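Local coordinates for protein cobalt-precorrin-5B C(1)-methyltransferase (Archaeoglobus fulgidus, PDB 1SR8) that probably catalyses the methylation of C-1 in cobalt-precorrin-5B by S-adenosyl-L-methionine, yielding cobalt-precorrin-6A on the anaerobic route to adenosylcobalamin, at residues K226-Y230 with E248-V252; K62-V66 with E77-A82; L38-T43 with G188-C194. All blocks are in the same frame, centred on the assembly; numbering follows the deposited sequence.

In the fold
Contact 3 lies about 6 Å from the centre of the chain, with the other two on opposite sides of it, their centres about 41 Å apart. Its segment 38-43, on strand 36-42, comes first and its partner 188-194 follows 145 residues later; contact 2 falls between them, and contact 1 comes after both. Contacts 2 and 3, centres about 20 Å apart, touch through Val78 CG1 and Ile42 CD1 at 4.2 Å. Helix 44-57, capped by Thr43 of contact 3, packs on the valines of contact 2. Contact 1, about 24 Å from contact 3 between centres, sets a loop against strand 248-253 of a separate parallel sheet. Contact 3 thus joins chain preceding the mixed sheet's strands to chain following them.

Contact 1. Residues K226-Y230 with E248-V252; sequences KFPEY and EKIIV
Over the parallel sheet near the end of the modelled chain, the turn after helix 217-226 sets Phe227 and Tyr230 against Ile250 of strand 248-253. Ile250 splits its branches between them. With CG1 swung trans to the backbone N (chi1 -159°) and the chain extended past it, CD1 comes over one face of the Phe227 ring, 3.6 Å from its centroid, a CH-pi contact. Lys226 CB lies over the opposite face, and Val252 CG2 approaches Phe227 CE2 obliquely at 4.0 Å. The other branch, Ile250 CG2, stands over a face of the Tyr230 ring, 4.2 Å from the centroid, while Glu248 O meets that ring at its edge, 3.7 Å from CE1. A type I turn holds the two aromatics together through Tyr230 N to Phe227 O at 3.0 Å. With the ring removed, an alanine here would probably leave Ile250 CD1 and Val252 CG2 without their partner and open a gap between turn and strand. Phe227 also touches Arg278 and Val280, and Tyr230 reaches Arg210. The turn is the helix-to-strand link of a beta-alpha-beta crossover, from strand 210-214 through helix 217-226 to strand 231-234, as in alpha/beta folds with a parallel sheet.

Contact 2. Residues K62-V66 with E77-A82; sequences KVEKV and EVEVEA
Three peptide carbonyls, of Glu64, Val66 and Val78, are the flat groups that join these strands, and each is approached differently. Val80 N reaches Glu64 O at 2.9 Å from above the carbonyl plane, 56° out of it. Val66 N meets Val78 O at 3.0 Å within the carbonyl plane. The return bond, from Val78 N to Val66 O at 2.9 Å, runs nearly in line with C=O, closing the antiparallel hydrogen-bonded pair of Val66 and Val78. The chain turns a corner at Glu64. On the face that carries Val63 and Ala82, Val63 CG1 packs on Val80 CG2 at 3.8 Å, and the two CB atoms of Val63 and Ala82 are 4.0 Å apart; Ala54 and Ala57 of helix 44-57 cover these valines. The other face carries Lys65 and Glu79, whose side chains lie alongside each other, CG to CG at 3.9 Å. Glu79 bends at chi2 (-141°), bringing OE2 beside the extended lysine, and Glu77 OE2 lies 4.1 Å from Lys65 NZ. Both carboxylates sit beyond salt-bridge range, so their attraction for the ammonium is probably modest and screened on this exposed face, with the backbone bonds and valine packing providing the firmer hold.

Contact 3. Residues L38-T43 with G188-C194; sequences LRRGIT and GFVEPWC
Arg40 lies across segment 188-194, its CB 3.6 Å from Val190 O. CG passes Pro192 CD at 3.9 Å, and CD lies 4.0 Å from Phe189 CB, so the stem passes a backbone carbonyl as well as the proline ring and Phe189 CB. A bend at chi2 (-138°) turns the guanidinium to Glu191. NE donates to Glu191 OE1 at 3.0 Å in a nearly straight bond (172°), part of a salt bridge; the acceptor lies in the guanidinium plane and is met nearly along its C-O axis, with the two flat groups only 28° apart. At the tip, NH2 donates to a water at 2.8 Å, which passes a hydrogen bond on to Glu191 OE2 at 2.9 Å. Asp4 takes a further salt bridge from NH2, Gly28 O accepts from NH1, and Lys201 pairs with Glu191 OE2, so each group has several polar partners. Along the backbone, Gly41 and Val190 exchange two hydrogen bonds, and Thr43 N binds Gly188 O at 3.2 Å. Strand 36-42 is the middle strand of an antiparallel sheet, between 30-33 and 189-190. It runs directly into helix 44-57, with Thr43 as its N-cap, while Cys194 likewise caps helix 195-204 where the partner segment ends.

Contact 1. Residues K226-Y230 with E248-V252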
ATOM      1  N   LYS A 226      14.010  11.961  11.258  1.00 35.38           N
ATOM      2  CA  LYS A 226      15.189  12.818  11.108  1.00 34.64           C
ATOM      3  C   LYS A 226      14.951  14.281  10.733  1.00 34.26           C
ATOM      4  O   LYS A 226      15.831  15.119  10.938  1.00 35.40           O
ATOM      5  CB  LYS A 226      16.157  12.197  10.092  1.00 34.21           C
ATOM      6  CG  LYS A 226      16.532  10.761  10.404  1.00 36.18           C
ATOM      7  CD  LYS A 226      16.998  10.609  11.849  1.00 40.15           C
ATOM      8  CE  LYS A 226      17.079   9.138  12.263  1.00 42.15           C
ATOM      9  NZ  LYS A 226      17.222   8.946  13.748  1.00 44.01           N
ATOM     10  N   PHE A 227      13.780  14.592  10.187  1.00 31.27           N
ATOM     11  CA  PHE A 227      13.463  15.961   9.794  1.00 30.14           C
ATOM     12  C   PHE A 227      12.044  16.297  10.241  1.00 29.17           C
ATOM     13  O   PHE A 227      11.205  16.686   9.432  1.00 27.77           O
ATOM     14  CB  PHE A 227      13.577  16.086   8.277  1.00 32.25           C
ATOM     15  CG  PHE A 227      14.897  15.631   7.736  1.00 33.51           C
ATOM     16  CD1 PHE A 227      16.037  16.420   7.889  1.00 35.93           C
ATOM     17  CD2 PHE A 227      15.011  14.401   7.099  1.00 34.50           C
ATOM     18  CE1 PHE A 227      17.280  15.989   7.415  1.00 36.52           C
ATOM     19  CE2 PHE A 227      16.240  13.953   6.620  1.00 36.16           C
ATOM     20  CZ  PHE A 227      17.381  14.749   6.779  1.00 37.65           C
ATOM     21  N   PRO A 228      11.768  16.173  11.549  1.00 28.23           N
ATOM     22  CA  PRO A 228      10.440  16.451  12.099  1.00 27.90           C
ATOM     23  C   PRO A 228       9.744  17.757  11.688  1.00 28.18           C
ATOM     24  O   PRO A 228       8.528  17.772  11.509  1.00 27.73           O
ATOM     25  CB  PRO A 228      10.669  16.341  13.613  1.00 27.05           C
ATOM     26  CG  PRO A 228      12.113  16.717  13.776  1.00 27.09           C
ATOM     27  CD  PRO A 228      12.754  15.993  12.631  1.00 27.95           C
ATOM     28  N   GLU A 229      10.501  18.839  11.520  1.00 28.29           N
ATOM     29  CA  GLU A 229       9.901  20.125  11.159  1.00 29.28           C
ATOM     30  C   GLU A 229       9.542  20.295   9.673  1.00 29.46           C
ATOM     31  O   GLU A 229       9.224  21.395   9.227  1.00 29.50           O
ATOM     32  CB  GLU A 229      10.800  21.282  11.620  1.00 29.61           C
ATOM     33  CG  GLU A 229      12.075  21.505  10.810  1.00 31.20           C
ATOM     34  CD  GLU A 229      13.173  20.489  11.088  1.00 33.96           C
ATOM     35  OE1 GLU A 229      14.341  20.792  10.768  1.00 35.06           O
ATOM     36  OE2 GLU A 229      12.882  19.389  11.607  1.00 36.38           O
ATOM     37  N   TYR A 230       9.599  19.203   8.917  1.00 28.62           N
ATOM     38  CA  TYR A 230       9.248  19.203   7.493  1.00 27.47           C
ATOM     39  C   TYR A 230       8.018  18.330   7.365  1.00 25.34           C
ATOM     40  O   TYR A 230       8.002  17.232   7.915  1.00 25.40           O
ATOM     41  CB  TYR A 230      10.362  18.572   6.663  1.00 29.06           C
ATOM     42  CG  TYR A 230      11.521  19.481   6.391  1.00 30.98           C
ATOM     43  CD1 TYR A 230      11.517  20.317   5.281  1.00 32.71           C
ATOM     44  CD2 TYR A 230      12.622  19.510   7.242  1.00 31.73           C
ATOM     45  CE1 TYR A 230      12.575  21.156   5.014  1.00 33.21           C
ATOM     46  CE2 TYR A 230      13.689  20.347   6.990  1.00 32.60           C
ATOM     47  CZ  TYR A 230      13.661  21.170   5.871  1.00 34.55           C
ATOM     48  OH  TYR A 230      14.718  22.007   5.596  1.00 36.61           O
ATOM     49  N   GLU A 248      10.351  25.510   1.728  1.00 31.98           N
ATOM     50  CA  GLU A 248      11.544  24.730   2.075  1.00 34.35           C
ATOM     51  C   GLU A 248      11.334  23.240   1.763  1.00 33.32           C
ATOM     52  O   GLU A 248      10.470  22.580   2.347  1.00 33.58           O
ATOM     53  CB  GLU A 248      11.872  24.890   3.565  1.00 36.80           C
ATOM     54  CG  GLU A 248      12.358  26.266   3.964  1.00 41.16           C
ATOM     55  CD  GLU A 248      13.653  26.630   3.287  1.00 44.68           C
ATOM     56  OE1 GLU A 248      14.612  25.830   3.376  1.00 46.91           O
ATOM     57  OE2 GLU A 248      13.717  27.712   2.668  1.00 47.99           O
ATOM     58  N   LYS A 249      12.148  22.716   0.857  1.00 32.38           N
ATOM     59  CA  LYS A 249      12.041  21.326   0.442  1.00 32.96           C
ATOM     60  C   LYS A 249      13.272  20.492   0.719  1.00 32.70           C
ATOM     61  O   LYS A 249      14.402  20.960   0.616  1.00 32.81           O
ATOM     62  CB  LYS A 249      11.755  21.262  -1.055  1.00 32.83           C
ATOM     63  CG  LYS A 249      10.453  21.893  -1.449  1.00 32.90           C
ATOM     64  CD  LYS A 249      10.543  22.465  -2.839  1.00 34.14           C
ATOM     65  CE  LYS A 249      11.420  23.695  -2.848  1.00 34.28           C
ATOM     66  NZ  LYS A 249      11.238  24.467  -4.101  1.00 34.79           N
ATOM     67  N   ILE A 250      13.041  19.240   1.070  1.00 32.44           N
ATOM     68  CA  ILE A 250      14.134  18.323   1.307  1.00 33.30           C
ATOM     69  C   ILE A 250      13.718  17.020   0.620  1.00 33.17           C
ATOM     70  O   ILE A 250      12.552  16.630   0.678  1.00 33.09           O
ATOM     71  CB  ILE A 250      14.383  18.117   2.835  1.00 34.04           C
ATOM     72  CG1 ILE A 250      15.800  17.590   3.059  1.00 34.85           C
ATOM     73  CG2 ILE A 250      13.365  17.148   3.436  1.00 33.28           C
ATOM     74  CD1 ILE A 250      16.183  17.489   4.521  1.00 36.80           C
ATOM     75  N   ILE A 251      14.654  16.381  -0.075  1.00 32.94           N
ATOM     76  CA  ILE A 251      14.363  15.123  -0.758  1.00 32.75           C
ATOM     77  C   ILE A 251      14.958  13.950   0.015  1.00 32.41           C
ATOM     78  O   ILE A 251      16.152  13.931   0.310  1.00 31.56           O
ATOM     79  CB  ILE A 251      14.937  15.110  -2.195  1.00 31.63           C
ATOM     80  CG1 ILE A 251      14.297  16.232  -3.016  1.00 31.07           C
ATOM     81  CG2 ILE A 251      14.682  13.753  -2.843  1.00 30.94           C
ATOM     82  CD1 ILE A 251      14.859  16.375  -4.405  1.00 29.04           C
ATOM     83  N   VAL A 252      14.114  12.982   0.353  1.00 33.01           N
ATOM     84  CA  VAL A 252      14.551  11.793   1.078  1.00 33.40           C
ATOM     85  C   VAL A 252      14.067  10.562   0.310  1.00 34.53           C
ATOM     86  O   VAL A 252      12.879  10.443   0.001  1.00 34.72           O
ATOM     87  CB  VAL A 252      13.964  11.755   2.508  1.00 33.60           C
ATOM     88  CG1 VAL A 252      14.521  10.556   3.270  1.00 30.63           C
ATOM     89  CG2 VAL A 252      14.268  13.068   3.230  1.00 32.08           C
TER

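Contact 2. Residues K62-V66 with E77-A82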
ATOM      1  N   LYS A  62     -22.239 -17.657   6.271  1.00 48.87           N
ATOM      2  CA  LYS A  62     -21.969 -17.125   4.941  1.00 48.76           C
ATOM      3  C   LYS A  62     -21.299 -15.759   5.052  1.00 46.62           C
ATOM      4  O   LYS A  62     -21.702 -14.916   5.861  1.00 46.43           O
ATOM      5  CB  LYS A  62     -23.268 -17.040   4.123  1.00 51.15           C
ATOM      6  CG  LYS A  62     -24.306 -16.041   4.627  1.00 54.34           C
ATOM      7  CD  LYS A  62     -23.976 -14.607   4.201  1.00 57.45           C
ATOM      8  CE  LYS A  62     -25.120 -13.640   4.511  1.00 59.45           C
ATOM      9  NZ  LYS A  62     -26.377 -13.991   3.774  1.00 60.04           N
ATOM     10  N   VAL A  63     -20.265 -15.558   4.238  1.00 44.53           N
ATOM     11  CA  VAL A  63     -19.502 -14.313   4.244  1.00 41.51           C
ATOM     12  C   VAL A  63     -19.516 -13.627   2.886  1.00 39.61           C
ATOM     13  O   VAL A  63     -19.432 -14.277   1.842  1.00 39.40           O
ATOM     14  CB  VAL A  63     -18.014 -14.566   4.634  1.00 41.20           C
ATOM     15  CG1 VAL A  63     -17.304 -13.245   4.885  1.00 39.55           C
ATOM     16  CG2 VAL A  63     -17.935 -15.459   5.855  1.00 39.83           C
ATOM     17  N   GLU A  64     -19.614 -12.303   2.913  1.00 38.14           N
ATOM     18  CA  GLU A  64     -19.619 -11.511   1.697  1.00 36.73           C
ATOM     19  C   GLU A  64     -18.684 -10.335   1.863  1.00 34.92           C
ATOM     20  O   GLU A  64     -18.311  -9.692   0.890  1.00 35.29           O
ATOM     21  CB  GLU A  64     -21.024 -11.001   1.403  1.00 39.56           C
ATOM     22  CG  GLU A  64     -22.014 -12.097   1.062  1.00 44.14           C
ATOM     23  CD  GLU A  64     -23.424 -11.566   0.908  1.00 46.17           C
ATOM     24  OE1 GLU A  64     -24.050 -11.203   1.937  1.00 47.52           O
ATOM     25  OE2 GLU A  64     -23.896 -11.505  -0.247  1.00 48.48           O
ATOM     26  N   LYS A  65     -18.324 -10.056   3.111  1.00 34.00           N
ATOM     27  CA  LYS A  65     -17.415  -8.964   3.462  1.00 32.64           C
ATOM     28  C   LYS A  65     -16.735  -9.297   4.781  1.00 30.83           C
ATOM     29  O   LYS A  65     -17.309  -9.965   5.641  1.00 29.72           O
ATOM     30  CB  LYS A  65     -18.171  -7.646   3.641  1.00 34.26           C
ATOM     31  CG  LYS A  65     -18.831  -7.117   2.388  1.00 40.09           C
ATOM     32  CD  LYS A  65     -19.746  -5.923   2.705  1.00 44.11           C
ATOM     33  CE  LYS A  65     -20.534  -5.450   1.464  1.00 45.91           C
ATOM     34  NZ  LYS A  65     -21.508  -4.357   1.773  1.00 45.89           N
ATOM     35  N   VAL A  66     -15.503  -8.842   4.936  1.00 29.26           N
ATOM     36  CA  VAL A  66     -14.776  -9.062   6.179  1.00 27.93           C
ATOM     37  C   VAL A  66     -14.042  -7.772   6.485  1.00 27.07           C
ATOM     38  O   VAL A  66     -13.851  -6.926   5.611  1.00 26.66           O
ATOM     39  CB  VAL A  66     -13.728 -10.204   6.071  1.00 26.05           C
ATOM     40  CG1 VAL A  66     -14.395 -11.494   5.627  1.00 27.93           C
ATOM     41  CG2 VAL A  66     -12.622  -9.810   5.112  1.00 24.75           C
ATOM     42  N   GLU A  77     -12.841  -2.734   5.163  1.00 30.38           N
ATOM     43  CA  GLU A  77     -13.824  -3.748   4.849  1.00 30.40           C
ATOM     44  C   GLU A  77     -13.603  -4.156   3.390  1.00 30.14           C
ATOM     45  O   GLU A  77     -13.521  -3.313   2.493  1.00 29.41           O
ATOM     46  CB  GLU A  77     -15.213  -3.173   5.065  1.00 33.30           C
ATOM     47  CG  GLU A  77     -16.340  -4.147   4.894  1.00 39.16           C
ATOM     48  CD  GLU A  77     -17.673  -3.503   5.212  1.00 41.92           C
ATOM     49  OE1 GLU A  77     -17.949  -3.260   6.411  1.00 43.11           O
ATOM     50  OE2 GLU A  77     -18.432  -3.222   4.258  1.00 44.16           O
ATOM     51  N   VAL A  78     -13.481  -5.461   3.169  1.00 29.67           N
ATOM     52  CA  VAL A  78     -13.234  -6.012   1.839  1.00 28.05           C
ATOM     53  C   VAL A  78     -14.343  -6.979   1.428  1.00 30.06           C
ATOM     54  O   VAL A  78     -14.775  -7.829   2.218  1.00 28.43           O
ATOM     55  CB  VAL A  78     -11.873  -6.780   1.803  1.00 27.68           C
ATOM     56  CG1 VAL A  78     -11.602  -7.344   0.416  1.00 24.44           C
ATOM     57  CG2 VAL A  78     -10.744  -5.854   2.221  1.00 25.72           C
ATOM     58  N   GLU A  79     -14.804  -6.838   0.188  1.00 30.63           N
ATOM     59  CA  GLU A  79     -15.836  -7.719  -0.335  1.00 32.17           C
ATOM     60  C   GLU A  79     -15.170  -9.013  -0.774  1.00 30.44           C
ATOM     61  O   GLU A  79     -14.139  -8.998  -1.441  1.00 28.85           O
ATOM     62  CB  GLU A  79     -16.567  -7.058  -1.507  1.00 34.64           C
ATOM     63  CG  GLU A  79     -17.501  -5.945  -1.063  1.00 41.41           C
ATOM     64  CD  GLU A  79     -18.800  -5.923  -1.853  1.00 46.38           C
ATOM     65  OE1 GLU A  79     -18.787  -5.473  -3.022  1.00 48.57           O
ATOM     66  OE2 GLU A  79     -19.835  -6.370  -1.301  1.00 49.42           O
ATOM     67  N   VAL A  80     -15.758 -10.135  -0.384  1.00 29.74           N
ATOM     68  CA  VAL A  80     -15.196 -11.429  -0.716  1.00 29.42           C
ATOM     69  C   VAL A  80     -16.287 -12.398  -1.162  1.00 32.22           C
ATOM     70  O   VAL A  80     -17.482 -12.104  -1.057  1.00 32.31           O
ATOM     71  CB  VAL A  80     -14.487 -12.051   0.514  1.00 28.16           C
ATOM     72  CG1 VAL A  80     -13.446 -11.103   1.065  1.00 26.73           C
ATOM     73  CG2 VAL A  80     -15.510 -12.377   1.591  1.00 28.24           C
ATOM     74  N   GLU A  81     -15.855 -13.548  -1.665  1.00 33.74           N
ATOM     75  CA  GLU A  81     -16.749 -14.615  -2.090  1.00 35.57           C
ATOM     76  C   GLU A  81     -16.243 -15.827  -1.314  1.00 34.71           C
ATOM     77  O   GLU A  81     -15.346 -16.533  -1.764  1.00 34.99           O
ATOM     78  CB  GLU A  81     -16.620 -14.858  -3.593  1.00 38.98           C
ATOM     79  CG  GLU A  81     -17.555 -15.936  -4.123  1.00 45.63           C
ATOM     80  CD  GLU A  81     -17.255 -16.307  -5.567  1.00 49.07           C
ATOM     81  OE1 GLU A  81     -16.146 -16.830  -5.827  1.00 51.80           O
ATOM     82  OE2 GLU A  81     -18.124 -16.077  -6.441  1.00 50.72           O
ATOM     83  N   ALA A  82     -16.806 -16.052  -0.136  1.00 34.98           N
ATOM     84  CA  ALA A  82     -16.364 -17.157   0.698  1.00 36.66           C
ATOM     85  C   ALA A  82     -17.473 -18.158   1.007  1.00 38.26           C
ATOM     86  O   ALA A  82     -18.647 -17.796   1.098  1.00 38.64           O
ATOM     87  CB  ALA A  82     -15.782 -16.610   1.995  1.00 34.98           C
TER
HETATM   88  O   HOH W   1     -19.177  -9.322  -1.840  1.00 48.47           O

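Contact 3. Residues L38-T43 with G188-C194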
ATOM      1  N   LEU A  38     -10.257  10.709  -4.873  1.00 35.19           N
ATOM      2  CA  LEU A  38      -9.398   9.760  -5.575  1.00 32.23           C
ATOM      3  C   LEU A  38      -9.537   8.516  -4.703  1.00 31.55           C
ATOM      4  O   LEU A  38      -9.556   8.612  -3.473  1.00 30.66           O
ATOM      5  CB  LEU A  38      -7.935  10.216  -5.616  1.00 32.81           C
ATOM      6  CG  LEU A  38      -7.504  11.079  -6.805  1.00 34.38           C
ATOM      7  CD1 LEU A  38      -6.060  11.528  -6.630  1.00 35.71           C
ATOM      8  CD2 LEU A  38      -7.649  10.288  -8.085  1.00 33.78           C
ATOM      9  N   ARG A  39      -9.664   7.356  -5.336  1.00 31.07           N
ATOM     10  CA  ARG A  39      -9.836   6.101  -4.609  1.00 30.48           C
ATOM     11  C   ARG A  39      -8.522   5.339  -4.386  1.00 27.43           C
ATOM     12  O   ARG A  39      -7.765   5.096  -5.324  1.00 25.92           O
ATOM     13  CB  ARG A  39     -10.842   5.203  -5.363  1.00 33.08           C
ATOM     14  CG  ARG A  39     -12.250   5.804  -5.525  1.00 38.36           C
ATOM     15  CD  ARG A  39     -12.975   5.278  -6.778  1.00 43.00           C
ATOM     16  NE  ARG A  39     -13.959   4.221  -6.507  1.00 49.50           N
ATOM     17  CZ  ARG A  39     -15.190   4.413  -6.018  1.00 52.30           C
ATOM     18  NH1 ARG A  39     -15.625   5.638  -5.730  1.00 53.75           N
ATOM     19  NH2 ARG A  39     -16.000   3.374  -5.818  1.00 51.84           N
ATOM     20  N   ARG A  40      -8.248   4.988  -3.133  1.00 25.60           N
ATOM     21  CA  ARG A  40      -7.063   4.201  -2.811  1.00 25.29           C
ATOM     22  C   ARG A  40      -7.451   2.738  -3.025  1.00 25.95           C
ATOM     23  O   ARG A  40      -8.635   2.390  -2.983  1.00 25.66           O
ATOM     24  CB  ARG A  40      -6.662   4.373  -1.341  1.00 23.53           C
ATOM     25  CG  ARG A  40      -6.009   5.693  -1.002  1.00 23.57           C
ATOM     26  CD  ARG A  40      -4.847   5.452  -0.055  1.00 21.87           C
ATOM     27  NE  ARG A  40      -4.143   6.678   0.300  1.00 21.94           N
ATOM     28  CZ  ARG A  40      -4.571   7.550   1.209  1.00 21.95           C
ATOM     29  NH1 ARG A  40      -5.706   7.329   1.856  1.00 21.63           N
ATOM     30  NH2 ARG A  40      -3.860   8.639   1.476  1.00 18.90           N
ATOM     31  N   GLY A  41      -6.462   1.880  -3.246  1.00 24.81           N
ATOM     32  CA  GLY A  41      -6.748   0.468  -3.425  1.00 22.44           C
ATOM     33  C   GLY A  41      -6.255  -0.292  -2.212  1.00 21.53           C
ATOM     34  O   GLY A  41      -5.880   0.316  -1.208  1.00 19.71           O
ATOM     35  N   ILE A  42      -6.280  -1.619  -2.286  1.00 20.93           N
ATOM     36  CA  ILE A  42      -5.785  -2.455  -1.198  1.00 20.39           C
ATOM     37  C   ILE A  42      -4.607  -3.233  -1.761  1.00 20.68           C
ATOM     38  O   ILE A  42      -4.618  -3.631  -2.929  1.00 21.31           O
ATOM     39  CB  ILE A  42      -6.844  -3.458  -0.674  1.00 20.51           C
ATOM     40  CG1 ILE A  42      -7.423  -4.274  -1.838  1.00 21.35           C
ATOM     41  CG2 ILE A  42      -7.920  -2.709   0.106  1.00 21.94           C
ATOM     42  CD1 ILE A  42      -8.281  -5.455  -1.406  1.00 20.84           C
ATOM     43  N   THR A  43      -3.583  -3.435  -0.942  1.00 19.22           N
ATOM     44  CA  THR A  43      -2.397  -4.161  -1.376  1.00 18.14           C
ATOM     45  C   THR A  43      -2.633  -5.675  -1.461  1.00 18.91           C
ATOM     46  O   THR A  43      -3.651  -6.185  -1.001  1.00 18.35           O
ATOM     47  CB  THR A  43      -1.250  -3.956  -0.389  1.00 15.89           C
ATOM     48  OG1 THR A  43      -1.693  -4.348   0.912  1.00 15.64           O
ATOM     49  CG2 THR A  43      -0.807  -2.516  -0.363  1.00 15.99           C
ATOM     50  N   GLY A 188      -0.827  -1.055   3.757  1.00 19.11           N
ATOM     51  CA  GLY A 188      -1.999  -1.890   3.575  1.00 17.90           C
ATOM     52  C   GLY A 188      -2.842  -1.325   2.438  1.00 18.06           C
ATOM     53  O   GLY A 188      -3.752  -1.978   1.936  1.00 17.03           O
ATOM     54  N   PHE A 189      -2.522  -0.107   2.014  1.00 17.21           N
ATOM     55  CA  PHE A 189      -3.274   0.557   0.952  1.00 18.47           C
ATOM     56  C   PHE A 189      -2.413   0.814  -0.271  1.00 19.98           C
ATOM     57  O   PHE A 189      -1.183   0.892  -0.172  1.00 20.27           O
ATOM     58  CB  PHE A 189      -3.822   1.899   1.455  1.00 16.81           C
ATOM     59  CG  PHE A 189      -4.785   1.775   2.606  1.00 16.74           C
ATOM     60  CD1 PHE A 189      -6.155   1.851   2.394  1.00 17.96           C
ATOM     61  CD2 PHE A 189      -4.320   1.586   3.902  1.00 16.21           C
ATOM     62  CE1 PHE A 189      -7.052   1.743   3.459  1.00 19.46           C
ATOM     63  CE2 PHE A 189      -5.203   1.476   4.973  1.00 16.62           C
ATOM     64  CZ  PHE A 189      -6.573   1.555   4.752  1.00 18.26           C
ATOM     65  N   VAL A 190      -3.068   0.941  -1.424  1.00 19.70           N
ATOM     66  CA  VAL A 190      -2.384   1.225  -2.678  1.00 19.11           C
ATOM     67  C   VAL A 190      -2.595   2.708  -2.996  1.00 20.01           C
ATOM     68  O   VAL A 190      -3.728   3.161  -3.125  1.00 21.16           O
ATOM     69  CB  VAL A 190      -2.947   0.361  -3.836  1.00 18.36           C
ATOM     70  CG1 VAL A 190      -2.407   0.846  -5.171  1.00 18.40           C
ATOM     71  CG2 VAL A 190      -2.557  -1.086  -3.637  1.00 18.75           C
ATOM     72  N   GLU A 191      -1.504   3.463  -3.086  1.00 19.72           N
ATOM     73  CA  GLU A 191      -1.578   4.886  -3.398  1.00 20.75           C
ATOM     74  C   GLU A 191      -1.959   4.986  -4.881  1.00 22.64           C
ATOM     75  O   GLU A 191      -1.265   4.427  -5.735  1.00 23.61           O
ATOM     76  CB  GLU A 191      -0.216   5.544  -3.143  1.00 20.92           C
ATOM     77  CG  GLU A 191      -0.219   7.062  -3.264  1.00 23.88           C
ATOM     78  CD  GLU A 191      -0.929   7.767  -2.110  1.00 25.17           C
ATOM     79  OE1 GLU A 191      -1.631   7.102  -1.320  1.00 25.33           O
ATOM     80  OE2 GLU A 191      -0.790   9.005  -1.997  1.00 25.37           O
ATOM     81  N   PRO A 192      -3.061   5.704  -5.205  1.00 22.96           N
ATOM     82  CA  PRO A 192      -3.561   5.880  -6.579  1.00 23.52           C
ATOM     83  C   PRO A 192      -2.755   6.809  -7.476  1.00 26.17           C
ATOM     84  O   PRO A 192      -3.231   7.867  -7.899  1.00 26.74           O
ATOM     85  CB  PRO A 192      -4.979   6.379  -6.362  1.00 22.24           C
ATOM     86  CG  PRO A 192      -4.811   7.250  -5.163  1.00 24.00           C
ATOM     87  CD  PRO A 192      -3.917   6.431  -4.249  1.00 21.82           C
ATOM     88  N   TRP A 193      -1.541   6.384  -7.799  1.00 27.42           N
ATOM     89  CA  TRP A 193      -0.661   7.174  -8.638  1.00 29.31           C
ATOM     90  C   TRP A 193      -1.157   7.450 -10.049  1.00 29.92           C
ATOM     91  O   TRP A 193      -1.329   6.540 -10.855  1.00 29.59           O
ATOM     92  CB  TRP A 193       0.718   6.522  -8.686  1.00 29.96           C
ATOM     93  CG  TRP A 193       1.467   6.727  -7.402  1.00 33.59           C
ATOM     94  CD1 TRP A 193       1.994   5.761  -6.588  1.00 33.23           C
ATOM     95  CD2 TRP A 193       1.753   7.987  -6.774  1.00 35.65           C
ATOM     96  NE1 TRP A 193       2.591   6.344  -5.493  1.00 35.53           N
ATOM     97  CE2 TRP A 193       2.458   7.708  -5.581  1.00 37.18           C
ATOM     98  CE3 TRP A 193       1.482   9.326  -7.105  1.00 37.13           C
ATOM     99  CZ2 TRP A 193       2.896   8.722  -4.714  1.00 37.41           C
ATOM    100  CZ3 TRP A 193       1.916  10.336  -6.242  1.00 37.88           C
ATOM    101  CH2 TRP A 193       2.616  10.025  -5.062  1.00 38.14           C
ATOM    102  N   CYS A 194      -1.376   8.737 -10.312  1.00 30.25           N
ATOM    103  CA  CYS A 194      -1.821   9.269 -11.598  1.00 30.13           C
ATOM    104  C   CYS A 194      -1.486  10.768 -11.564  1.00 31.12           C
ATOM    105  O   CYS A 194      -0.978  11.267 -10.558  1.00 30.22           O
ATOM    106  CB  CYS A 194      -3.326   9.053 -11.778  1.00 27.57           C
ATOM    107  SG  CYS A 194      -4.364   9.633 -10.414  1.00 29.26           S
TER
HETATM  108  O   HOH W   2      -1.562   9.978   0.631  1.00 27.09           O